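Local coordinates for UPF0311 protein RPA1785 (Rhodopseudomonas palustris, PDB 3C5O) that is of unknown function but belongs to the UPF0311 (DUF3237) family and folds as an antiparallel beta-barrel, at residues Thr123-Pro126 against Asn127-Trp130. Residues are numbered along the deposited sequence; the frame is centred on the assembly and turned at random.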
ATOM      1  N   THR B 123     -10.841  -7.627  12.275  1.00 47.79           N
ATOM      2  CA  THR B 123     -11.337  -8.779  13.010  1.00 48.25           C
ATOM      3  C   THR B 123     -12.742  -9.219  12.647  1.00 49.22           C
ATOM      4  O   THR B 123     -13.570  -8.440  12.293  1.00 49.44           O
ATOM      5  CB  THR B 123     -11.252  -8.559  14.493  1.00 48.76           C
ATOM      6  OG1 THR B 123     -11.536  -9.757  15.176  1.00 53.29           O
ATOM      7  CG2 THR B 123     -12.169  -7.538  14.906  1.00 48.97           C
ATOM      8  N   GLY B 124     -12.991 -10.505  12.751  1.00 50.65           N
ATOM      9  CA  GLY B 124     -14.299 -11.041  12.477  1.00 52.58           C
ATOM     10  C   GLY B 124     -15.184 -11.134  13.695  1.00 54.72           C
ATOM     11  O   GLY B 124     -16.380 -11.148  13.606  1.00 55.44           O
ATOM     12  N   HIS B 125     -14.560 -11.186  14.842  1.00 54.39           N
ATOM     13  CA  HIS B 125     -15.265 -11.372  16.131  1.00 56.26           C
ATOM     14  C   HIS B 125     -16.329 -10.297  16.346  1.00 57.33           C
ATOM     15  O   HIS B 125     -16.032  -9.109  16.224  1.00 56.35           O
ATOM     16  CB  HIS B 125     -14.308 -11.361  17.319  1.00 55.18           C
ATOM     17  CG  HIS B 125     -14.873 -12.028  18.550  1.00 57.55           C
ATOM     18  ND1 HIS B 125     -15.885 -11.471  19.308  1.00 57.22           N
ATOM     19  CD2 HIS B 125     -14.569 -13.208  19.144  1.00 56.67           C
ATOM     20  CE1 HIS B 125     -16.183 -12.282  20.307  1.00 57.75           C
ATOM     21  NE2 HIS B 125     -15.379 -13.327  20.248  1.00 56.74           N
ATOM     22  N   PRO B 126     -17.570 -10.715  16.651  1.00 60.02           N
ATOM     23  CA  PRO B 126     -18.691  -9.787  16.828  1.00 62.15           C
ATOM     24  C   PRO B 126     -18.488  -8.680  17.847  1.00 62.56           C
ATOM     25  O   PRO B 126     -19.076  -7.619  17.675  1.00 63.48           O
ATOM     26  CB  PRO B 126     -19.845 -10.707  17.269  1.00 64.71           C
ATOM     27  CG  PRO B 126     -19.518 -11.987  16.668  1.00 65.18           C
ATOM     28  CD  PRO B 126     -18.020 -12.117  16.747  1.00 61.49           C
ATOM     29  N   ASN B 127     -17.685  -8.923  18.890  1.00 62.64           N
ATOM     30  CA  ASN B 127     -17.584  -8.017  20.041  1.00 63.55           C
ATOM     31  C   ASN B 127     -16.573  -6.934  19.761  1.00 61.61           C
ATOM     32  O   ASN B 127     -16.539  -5.923  20.463  1.00 61.48           O
ATOM     33  CB  ASN B 127     -17.176  -8.790  21.311  1.00 64.33           C
ATOM     34  CG  ASN B 127     -17.228  -7.936  22.596  1.00 67.99           C
ATOM     35  OD1 ASN B 127     -16.324  -8.010  23.438  1.00 70.55           O
ATOM     36  ND2 ASN B 127     -18.286  -7.145  22.757  1.00 71.56           N
ATOM     37  N   TYR B 128     -15.746  -7.163  18.737  1.00 60.06           N
ATOM     38  CA  TYR B 128     -14.634  -6.273  18.405  1.00 58.46           C
ATOM     39  C   TYR B 128     -14.787  -5.657  17.030  1.00 58.20           C
ATOM     40  O   TYR B 128     -13.858  -5.074  16.488  1.00 56.33           O
ATOM     41  CB  TYR B 128     -13.290  -7.010  18.538  1.00 56.71           C
ATOM     42  CG  TYR B 128     -13.078  -7.509  19.941  1.00 57.74           C
ATOM     43  CD1 TYR B 128     -13.474  -8.799  20.313  1.00 57.93           C
ATOM     44  CD2 TYR B 128     -12.562  -6.675  20.917  1.00 55.90           C
ATOM     45  CE1 TYR B 128     -13.302  -9.250  21.610  1.00 57.97           C
ATOM     46  CE2 TYR B 128     -12.405  -7.119  22.217  1.00 58.28           C
ATOM     47  CZ  TYR B 128     -12.766  -8.405  22.555  1.00 59.31           C
ATOM     48  OH  TYR B 128     -12.595  -8.838  23.856  1.00 63.18           O
ATOM     49  N   GLN B 129     -15.984  -5.792  16.493  1.00 60.53           N
ATOM     50  CA  GLN B 129     -16.382  -5.216  15.221  1.00 61.68           C
ATOM     51  C   GLN B 129     -16.116  -3.715  15.182  1.00 60.99           C
ATOM     52  O   GLN B 129     -15.716  -3.179  14.150  1.00 60.12           O
ATOM     53  CB  GLN B 129     -17.886  -5.491  15.013  1.00 64.61           C
ATOM     54  CG  GLN B 129     -18.308  -6.036  13.655  1.00 66.29           C
ATOM     55  CD  GLN B 129     -17.614  -7.341  13.266  1.00 66.24           C
ATOM     56  OE1 GLN B 129     -16.396  -7.447  13.351  1.00 57.87           O
ATOM     57  NE2 GLN B 129     -18.411  -8.346  12.808  1.00 67.08           N
ATOM     58  N   TRP B 130     -16.333  -3.047  16.312  1.00 61.29           N
ATOM     59  CA  TRP B 130     -16.089  -1.603  16.417  1.00 60.84           C
ATOM     60  C   TRP B 130     -14.656  -1.199  16.043  1.00 58.06           C
ATOM     61  O   TRP B 130     -14.424  -0.055  15.683  1.00 58.28           O
ATOM     62  CB  TRP B 130     -16.451  -1.068  17.816  1.00 62.04           C
ATOM     63  CG  TRP B 130     -15.598  -1.617  18.962  1.00 61.42           C
ATOM     64  CD1 TRP B 130     -15.718  -2.848  19.556  1.00 61.47           C
ATOM     65  CD2 TRP B 130     -14.521  -0.953  19.643  1.00 59.38           C
ATOM     66  NE1 TRP B 130     -14.781  -2.987  20.551  1.00 61.21           N
ATOM     67  CE2 TRP B 130     -14.032  -1.845  20.623  1.00 58.31           C
ATOM     68  CE3 TRP B 130     -13.930   0.311  19.530  1.00 59.11           C
ATOM     69  CZ2 TRP B 130     -12.981  -1.519  21.480  1.00 57.47           C
ATOM     70  CZ3 TRP B 130     -12.872   0.630  20.387  1.00 58.65           C
ATOM     71  CH2 TRP B 130     -12.416  -0.280  21.349  1.00 57.75           C
TER
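The ring edge of Y128 is directed at one face of H125, with CE1 of Y128 4.1 Å above the imidazole plane and displaced toward its rim. Centroids 5.4 Å apart and planes at 70° identify an offset edge-to-face pair. The closest ring atoms are CD1 of Y128 and ND1 of H125, at 3.7 Å, and CG and ND1 of H125 lie at the edge of the Y128 ring, close to its plane. CG of N127 sits over one face of the Y128 ring, again offset toward the rim.

The edge of H125 is used differently. Its ND1 accepts the backbone N-H of N127 over 3.1 Å; the donor lies in the imidazole plane and the N-H...ND1 angle is 168°, so the bond is nearly straight. The first torsion carries the ring into this position by setting CG anti to the backbone N (chi1 -159°), which brings it alongside the N127 side chain, where ND1 is 3.6 Å from CB of N127. At the other end of the ring NE2 makes a weak hydrogen bond to the carbonyl of D80, a pairing consistent with the proton residing on NE2. The hydroxyl of Y128 reaches a carboxylate oxygen of the same D80, so both rings are tied, the imidazole only weakly, to the loop holding D80.

On the chain before the turn, CG2 of T123 packs 3.8 Å from CB of Y128, while OG1 of T123 hydrogen-bonds to the carbonyl oxygen of V83. The backbone of G124 makes hydrogen bonds to the second subunit.

Y128 N donates to H125 O over 3.2 Å, approaching from well above the carbonyl plane. This bond, with helical backbone angles at P126 and N127, defines a type I beta turn. Reinforced by the histidine side chain, it leads into a 3-10 segment within the loop joining barrel strands 114-122 and 136-142.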